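Local structure of SusD-like carbohydrate binding protein BF1063 (Bacteroides fragilis NCTC 9343, 3I4G) at residues G39-Y42 with N43-W47; S112-S115 with E116-R120; F299-D303 with P304-P308. The protein probably binds carbohydrate at the outer membrane of the bacterium. One frame throughout, in Å; residues are numbered along the deposited sequence.

Contact 1 of 3, residues G39-Y42 with N43-W47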
loop_
_atom_site.group_PDB
_atom_site.type_symbol
_atom_site.label_atom_id
_atom_site.label_comp_id
_atom_site.label_asym_id
_atom_site.label_seq_id
_atom_site.Cartn_x
_atom_site.Cartn_y
_atom_site.Cartn_z
ATOM N N GLY A 39 15.280 -10.112 4.109
ATOM C CA GLY A 39 15.259 -10.551 2.733
ATOM C C GLY A 39 14.003 -10.913 2.012
ATOM O O GLY A 39 12.963 -10.299 2.202
ATOM N N VAL A 40 14.129 -11.914 1.152
ATOM C CA VAL A 40 13.045 -12.315 0.262
ATOM C C VAL A 40 11.951 -13.016 1.024
ATOM O O VAL A 40 12.231 -13.873 1.887
ATOM C CB VAL A 40 13.592 -13.223 -0.822
ATOM C CG1 VAL A 40 12.492 -13.837 -1.690
ATOM C CG2 VAL A 40 14.603 -12.427 -1.698
ATOM N N GLU A 41 10.713 -12.649 0.724
ATOM C CA GLU A 41 9.546 -13.346 1.288
ATOM C C GLU A 41 8.638 -13.702 0.139
ATOM O O GLU A 41 8.482 -12.947 -0.808
ATOM C CB GLU A 41 8.843 -12.507 2.333
ATOM C CG GLU A 41 8.316 -11.190 1.859
ATOM C CD GLU A 41 7.552 -10.410 2.885
ATOM O OE1 GLU A 41 7.656 -10.704 4.100
ATOM O OE2 GLU A 41 6.791 -9.498 2.491
ATOM N N TYR A 42 7.994 -14.864 0.248
ATOM C CA TYR A 42 7.118 -15.401 -0.789
ATOM C C TYR A 42 5.661 -15.232 -0.454
ATOM O O TYR A 42 4.785 -15.660 -1.207
ATOM C CB TYR A 42 7.455 -16.873 -1.035
ATOM C CG TYR A 42 8.881 -17.015 -1.528
ATOM C CD1 TYR A 42 9.212 -16.678 -2.837
ATOM C CD2 TYR A 42 9.910 -17.393 -0.665
ATOM C CE1 TYR A 42 10.527 -16.787 -3.280
ATOM C CE2 TYR A 42 11.217 -17.478 -1.122
ATOM C CZ TYR A 42 11.493 -17.166 -2.423
ATOM O OH TYR A 42 12.811 -17.263 -2.906
ATOM N N ASN A 43 5.391 -14.515 0.643
ATOM C CA ASN A 43 4.069 -14.229 1.133
ATOM C C ASN A 43 4.215 -13.114 2.151
ATOM O O ASN A 43 5.337 -12.804 2.571
ATOM C CB ASN A 43 3.428 -15.492 1.724
ATOM C CG ASN A 43 4.361 -16.264 2.556
ATOM O OD1 ASN A 43 4.811 -15.808 3.619
ATOM N ND2 ASN A 43 4.756 -17.442 2.040
ATOM N N PRO A 44 3.108 -12.496 2.568
ATOM C CA PRO A 44 3.229 -11.413 3.542
ATOM C C PRO A 44 3.785 -11.853 4.875
ATOM O O PRO A 44 3.422 -12.914 5.349
ATOM C CB PRO A 44 1.776 -10.952 3.728
ATOM C CG PRO A 44 1.110 -11.300 2.442
ATOM C CD PRO A 44 1.724 -12.641 2.092
ATOM N N SER A 45 4.652 -11.050 5.469
ATOM C CA SER A 45 5.058 -11.234 6.842
ATOM C C SER A 45 4.435 -10.193 7.752
ATOM O O SER A 45 4.535 -10.301 8.974
ATOM C CB SER A 45 6.579 -11.191 7.002
ATOM O OG SER A 45 7.095 -9.952 6.614
ATOM N N ASP A 46 3.809 -9.178 7.170
ATOM C CA ASP A 46 3.177 -8.090 7.902
ATOM C C ASP A 46 2.341 -7.285 6.947
ATOM O O ASP A 46 2.604 -7.317 5.758
ATOM C CB ASP A 46 4.214 -7.146 8.500
ATOM C CG ASP A 46 3.599 -6.199 9.477
ATOM O OD1 ASP A 46 3.116 -6.722 10.500
ATOM O OD2 ASP A 46 3.551 -4.973 9.230
ATOM N N TRP A 47 1.358 -6.533 7.445
ATOM C CA TRP A 47 0.631 -5.618 6.597
ATOM C C TRP A 47 1.555 -4.604 5.929
ATOM O O TRP A 47 1.173 -4.021 4.908
ATOM C CB TRP A 47 -0.421 -4.851 7.416
ATOM C CG TRP A 47 -1.425 -5.778 8.047
ATOM C CD1 TRP A 47 -1.468 -6.179 9.349
ATOM C CD2 TRP A 47 -2.478 -6.485 7.377
ATOM N NE1 TRP A 47 -2.506 -7.081 9.533
ATOM C CE2 TRP A 47 -3.142 -7.262 8.336
ATOM C CE3 TRP A 47 -2.974 -6.463 6.069
ATOM C CZ2 TRP A 47 -4.239 -8.045 8.016
ATOM C CZ3 TRP A 47 -4.097 -7.230 5.772
ATOM C CH2 TRP A 47 -4.687 -8.017 6.733
#

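Contact 2 of 3, residues S112-S115 with E116-R120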
loop_
_atom_site.group_PDB
_atom_site.type_symbol
_atom_site.label_atom_id
_atom_site.label_comp_id
_atom_site.label_asym_id
_atom_site.label_seq_id
_atom_site.Cartn_x
_atom_site.Cartn_y
_atom_site.Cartn_z
ATOM N N SER A 112 5.705 -0.888 36.088
ATOM C CA SER A 112 7.065 -0.339 36.034
ATOM C C SER A 112 7.071 1.144 36.377
ATOM O O SER A 112 6.051 1.832 36.192
ATOM C CB SER A 112 7.665 -0.534 34.651
ATOM O OG SER A 112 6.980 0.229 33.675
ATOM N N SER A 113 8.229 1.642 36.825
ATOM C CA SER A 113 8.369 3.029 37.239
ATOM C C SER A 113 7.777 3.974 36.206
ATOM O O SER A 113 7.988 3.837 35.016
ATOM C CB SER A 113 9.834 3.348 37.407
ATOM O OG SER A 113 10.417 2.499 38.375
ATOM N N GLU A 114 7.081 4.995 36.704
ATOM C CA GLU A 114 6.511 5.980 35.812
ATOM C C GLU A 114 7.584 6.872 35.213
ATOM O O GLU A 114 8.508 7.276 35.908
ATOM C CB GLU A 114 5.547 6.841 36.603
ATOM C CG GLU A 114 4.350 6.075 37.187
ATOM C CD GLU A 114 3.390 5.526 36.158
ATOM O OE1 GLU A 114 3.002 6.245 35.200
ATOM O OE2 GLU A 114 3.006 4.347 36.291
ATOM N N SER A 115 7.410 7.192 33.952
ATOM C CA SER A 115 8.331 8.091 33.251
ATOM C C SER A 115 7.718 8.495 31.939
ATOM O O SER A 115 6.787 7.875 31.429
ATOM C CB SER A 115 9.674 7.437 32.962
ATOM O OG SER A 115 9.576 6.422 31.986
ATOM N N GLU A 116 8.298 9.528 31.346
ATOM C CA GLU A 116 7.823 9.916 30.001
ATOM C C GLU A 116 8.043 8.788 29.005
ATOM O O GLU A 116 7.230 8.579 28.107
ATOM C CB GLU A 116 8.493 11.224 29.562
ATOM C CG GLU A 116 7.960 12.358 30.403
ATOM C CD GLU A 116 8.526 13.725 30.105
ATOM O OE1 GLU A 116 9.101 13.926 29.009
ATOM O OE2 GLU A 116 8.364 14.601 31.013
ATOM N N LYS A 117 9.155 8.058 29.130
ATOM C CA LYS A 117 9.447 6.964 28.221
ATOM C C LYS A 117 8.407 5.849 28.373
ATOM O O LYS A 117 7.943 5.297 27.380
ATOM C CB LYS A 117 10.865 6.403 28.421
ATOM C CG LYS A 117 11.937 7.317 27.884
ATOM C CD LYS A 117 13.320 6.799 28.191
ATOM C CE LYS A 117 14.360 7.833 27.761
ATOM N NZ LYS A 117 15.750 7.328 27.932
ATOM N N LYS A 118 8.051 5.523 29.614
ATOM C CA LYS A 118 7.008 4.501 29.823
ATOM C C LYS A 118 5.690 4.913 29.135
ATOM O O LYS A 118 5.074 4.115 28.410
ATOM C CB LYS A 118 6.791 4.238 31.312
ATOM C CG LYS A 118 5.637 3.259 31.587
ATOM C CD LYS A 118 5.384 3.101 33.052
ATOM C CE LYS A 118 4.094 2.327 33.347
ATOM N NZ LYS A 118 3.827 2.159 34.794
ATOM N N THR A 119 5.280 6.155 29.351
ATOM C CA THR A 119 4.037 6.643 28.765
ATOM C C THR A 119 4.075 6.612 27.234
ATOM O O THR A 119 3.100 6.216 26.569
ATOM C CB THR A 119 3.745 8.035 29.329
ATOM O OG1 THR A 119 3.505 7.897 30.748
ATOM C CG2 THR A 119 2.526 8.672 28.721
ATOM N N ARG A 120 5.214 6.984 26.678
ATOM C CA ARG A 120 5.398 6.903 25.232
ATOM C C ARG A 120 5.310 5.474 24.737
ATOM O O ARG A 120 4.608 5.183 23.765
ATOM C CB ARG A 120 6.740 7.511 24.852
ATOM C CG ARG A 120 6.980 7.438 23.364
ATOM C CD ARG A 120 8.327 7.997 23.037
ATOM N NE ARG A 120 8.581 7.910 21.601
ATOM C CZ ARG A 120 9.698 8.337 21.023
ATOM N NH1 ARG A 120 10.654 8.927 21.724
ATOM N NH2 ARG A 120 9.851 8.203 19.707
HETATM O O HOH W 1 4.668 6.700 33.007
#

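Contact 3 of 3, residues F299-D303 with P304-P308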
loop_
_atom_site.group_PDB
_atom_site.type_symbol
_atom_site.label_atom_id
_atom_site.label_comp_id
_atom_site.label_asym_id
_atom_site.label_seq_id
_atom_site.Cartn_x
_atom_site.Cartn_y
_atom_site.Cartn_z
ATOM N N PHE A 299 -6.323 10.926 -20.573
ATOM C CA PHE A 299 -5.656 10.153 -21.588
ATOM C C PHE A 299 -6.631 9.454 -22.535
ATOM O O PHE A 299 -7.698 8.982 -22.121
ATOM C CB PHE A 299 -4.752 9.088 -20.953
ATOM C CG PHE A 299 -4.074 8.230 -21.970
ATOM C CD1 PHE A 299 -3.085 8.726 -22.775
ATOM C CD2 PHE A 299 -4.501 6.935 -22.159
ATOM C CE1 PHE A 299 -2.480 7.929 -23.736
ATOM C CE2 PHE A 299 -3.906 6.133 -23.114
ATOM C CZ PHE A 299 -2.917 6.635 -23.911
ATOM N N SER A 300 -6.247 9.396 -23.809
ATOM C CA SER A 300 -6.912 8.584 -24.801
ATOM C C SER A 300 -5.892 8.099 -25.818
ATOM O O SER A 300 -5.055 8.843 -26.227
ATOM C CB SER A 300 -7.997 9.347 -25.550
ATOM O OG SER A 300 -8.587 8.480 -26.511
ATOM N N TYR A 301 -5.961 6.811 -26.176
ATOM C CA TYR A 301 -5.125 6.255 -27.215
ATOM C C TYR A 301 -5.447 6.904 -28.554
ATOM O O TYR A 301 -4.635 6.877 -29.450
ATOM C CB TYR A 301 -5.327 4.745 -27.381
ATOM C CG TYR A 301 -4.802 3.899 -26.256
ATOM C CD1 TYR A 301 -3.452 3.694 -26.107
ATOM C CD2 TYR A 301 -5.660 3.249 -25.401
ATOM C CE1 TYR A 301 -2.944 2.902 -25.065
ATOM C CE2 TYR A 301 -5.175 2.474 -24.363
ATOM C CZ TYR A 301 -3.826 2.274 -24.221
ATOM O OH TYR A 301 -3.339 1.499 -23.201
ATOM N N ASP A 302 -6.639 7.478 -28.679
ATOM C CA ASP A 302 -7.041 8.107 -29.943
ATOM C C ASP A 302 -6.560 9.542 -30.108
ATOM O O ASP A 302 -6.773 10.144 -31.155
ATOM C CB ASP A 302 -8.558 8.034 -30.058
ATOM C CG ASP A 302 -9.061 6.602 -30.136
ATOM O OD1 ASP A 302 -8.351 5.771 -30.738
ATOM O OD2 ASP A 302 -10.163 6.326 -29.645
ATOM N N ASP A 303 -5.920 10.078 -29.087
ATOM C CA ASP A 303 -5.419 11.426 -29.090
ATOM C C ASP A 303 -4.072 11.424 -29.756
ATOM O O ASP A 303 -3.259 10.529 -29.508
ATOM C CB ASP A 303 -5.340 11.903 -27.651
ATOM C CG ASP A 303 -5.019 13.367 -27.540
ATOM O OD1 ASP A 303 -3.897 13.771 -27.876
ATOM O OD2 ASP A 303 -5.892 14.105 -27.028
ATOM N N PRO A 304 -3.797 12.427 -30.608
ATOM C CA PRO A 304 -2.517 12.417 -31.318
ATOM C C PRO A 304 -1.278 12.536 -30.428
ATOM O O PRO A 304 -0.167 12.269 -30.916
ATOM C CB PRO A 304 -2.615 13.626 -32.279
ATOM C CG PRO A 304 -3.806 14.380 -31.898
ATOM C CD PRO A 304 -4.668 13.547 -31.019
ATOM N N ARG A 305 -1.440 12.951 -29.168
ATOM C CA ARG A 305 -0.315 12.994 -28.230
ATOM C C ARG A 305 0.142 11.598 -27.788
ATOM O O ARG A 305 1.250 11.458 -27.256
ATOM C CB ARG A 305 -0.664 13.813 -26.992
ATOM C CG ARG A 305 -0.788 15.295 -27.296
ATOM C CD ARG A 305 -1.363 16.038 -26.152
ATOM N NE ARG A 305 -2.777 15.746 -26.014
ATOM C CZ ARG A 305 -3.529 16.282 -25.076
ATOM N NH1 ARG A 305 -2.987 17.079 -24.193
ATOM N NH2 ARG A 305 -4.815 16.003 -25.016
ATOM N N TYR A 306 -0.706 10.570 -27.941
ATOM C CA TYR A 306 -0.291 9.200 -27.633
ATOM C C TYR A 306 0.817 8.758 -28.583
ATOM O O TYR A 306 0.646 8.772 -29.814
ATOM C CB TYR A 306 -1.460 8.235 -27.712
ATOM C CG TYR A 306 -1.054 6.785 -27.729
ATOM C CD1 TYR A 306 -0.337 6.267 -26.683
ATOM C CD2 TYR A 306 -1.390 5.942 -28.774
ATOM C CE1 TYR A 306 0.067 4.909 -26.681
ATOM C CE2 TYR A 306 -1.004 4.599 -28.783
ATOM C CZ TYR A 306 -0.273 4.097 -27.725
ATOM O OH TYR A 306 0.042 2.746 -27.784
ATOM N N ASP A 307 1.945 8.362 -28.001
ATOM C CA ASP A 307 3.105 7.934 -28.777
ATOM C C ASP A 307 3.484 6.536 -28.356
ATOM O O ASP A 307 4.071 6.368 -27.278
ATOM C CB ASP A 307 4.292 8.861 -28.524
ATOM C CG ASP A 307 5.449 8.614 -29.485
ATOM O OD1 ASP A 307 5.525 7.519 -30.067
ATOM O OD2 ASP A 307 6.265 9.550 -29.663
ATOM N N PRO A 308 3.165 5.521 -29.176
ATOM C CA PRO A 308 3.514 4.142 -28.826
ATOM C C PRO A 308 5.018 3.900 -28.720
ATOM O O PRO A 308 5.391 2.920 -28.097
ATOM C CB PRO A 308 2.905 3.290 -29.960
ATOM C CG PRO A 308 2.501 4.176 -30.952
ATOM C CD PRO A 308 2.416 5.574 -30.448
#

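Contact 1 of 3, residues G39-Y42 with N43-W47
The carboxylate of Glu-41 receives the hydroxyl of Ser-45: OG of Ser-45 donates to OE1 of Glu-41 over 2.7 Å, and OE1 accepts on its syn lone pair, on the side of the other oxygen. That other oxygen, OE2, is bonded to Ser-49 OG and to the backbone N of His-51, so groups from the loop and from the start of helix 50-54 hold both oxygens. The side chain reaches them because CG of Glu-41 stands between the backbone N and the carbonyl carbon (chi1 60°) and the chain then runs out extended. On the way it passes alongside the backbone of Asn-43, whose O lies 3.3 Å from Glu-41 CD and 3.5 Å from Glu-41 CG. Ser-45 approaches with its CB as well, 3.1 Å from OE1 of Glu-41. Pro-44 packs on Phe-87 and Tyr-91 of helix 86-109, which seats the loop between helices 21-33 and 50-54 against that helix. The hydroxyl and backbone N-H round the two oxygens would favour an ionised carboxylate, and its bonds link the bend at 41-45 to the start of helix 50-54.

Contact 2 of 3, residues S112-S115 with E116-R120
Lys-118 and Ser-115 meet at the start of helix 116-139, where Ser-115 is the N-cap: its OG accepts from the backbone N of Lys-118 at 3.0 Å, and the N-H points almost straight at it (166°). The same OG is bonded to Glu-21 OE2 of helix 21-33. From this first turn the lysine side chain runs back over the loop that leads into the helix, fully extended, its CG anti to the backbone N (chi1 176°). CB lies beside Ser-115, 3.6 Å from its OG. CG comes next, 4.2 Å from Ser-113 O, and Lys-118 CD is closer to that Ser-113 O, at 3.3 Å. CE follows close to Ser-112 O. At the tip, NZ donates to Ser-112 O over 2.6 Å, in the carbonyl plane, and makes a salt bridge with Glu-114 OE2 at 2.8 Å, meeting that oxygen from above the carboxylate plane. Gln-110 O is a further acceptor for NZ, so the ammonium group gathers the loop between helices 86-109 and 116-139 onto the first turn of the second helix. Glu-114 bends at chi2 (-67°) to reach it. Its other oxygen, OE1, accepts from a water that also accepts from Ser-115 N and is hydrogen-bonded to Thr-119 OG1, 2.8 Å away from that water.

Contact 3 of 3, residues F299-D303 with P304-P308
Two type I beta turns follow one another, Ser-300 to Asp-303 and Asp-303 to Tyr-306, sharing Asp-303. In the first, Asp-303 N donates to Ser-300 O at 3.2 Å, and Ser-300 OG also accepts from Asp-302 N, an ST turn. The second is closed by Tyr-306 N donating to Asp-303 O at 3.0 Å. The carboxylate of Asp-303 folds back onto the second turn, OD1 accepting from Arg-305 N on its anti lone pair, an Asx turn. OD1 takes a second bond from Arg-305 NE, both 2.9 Å. Arg-305 NH2 reaches OD2 of Asp-303 at 3.0 Å, so the guanidinium grips the carboxylate side-on. Both guanidinium bonds are nearly straight and lie in its plane, although the two flat groups are turned 42° apart. A bend at chi3 (-72°) brings the arginine head back to the turn, where Asp-295 and Thr-297 also bind it. Tyr-306 meets Tyr-301 in a T-shaped pair, CD1 of Tyr-301 sitting 3.6 Å above the centre of the Tyr-306 ring. Phe-299 adds its CZ at 3.8 Å from Tyr-306 CD1, completing an aromatic cluster that rests partly on Pro-476. Backbone bonds and the ion pair together hold the second turn while aromatic packing joins both turns, and the three N-H groups round the carboxylate of Asp-303 would favour its ionised form.

Overall arrangement
All three contacts are local, each formed by neighbours along one continuous stretch, but they sit in different settings. Contact 1 is partly buried, its centre about 14 Å from that of the chain, whereas contacts 2 and 3 are surface features on opposite sides of the chain's centre, their own centres about 60 Å apart. Contacts 1 and 2 lie in the N-terminal half of the chain, by helices 86-109 and 116-139; contact 3 lies further on, between helices 285-288 and 317-322. The chemistry follows place: a carboxylate met by hydroxyl and backbone groups, a helix start joined to its loop by a lysine, and consecutive turns combining an ion pair with aromatic rings.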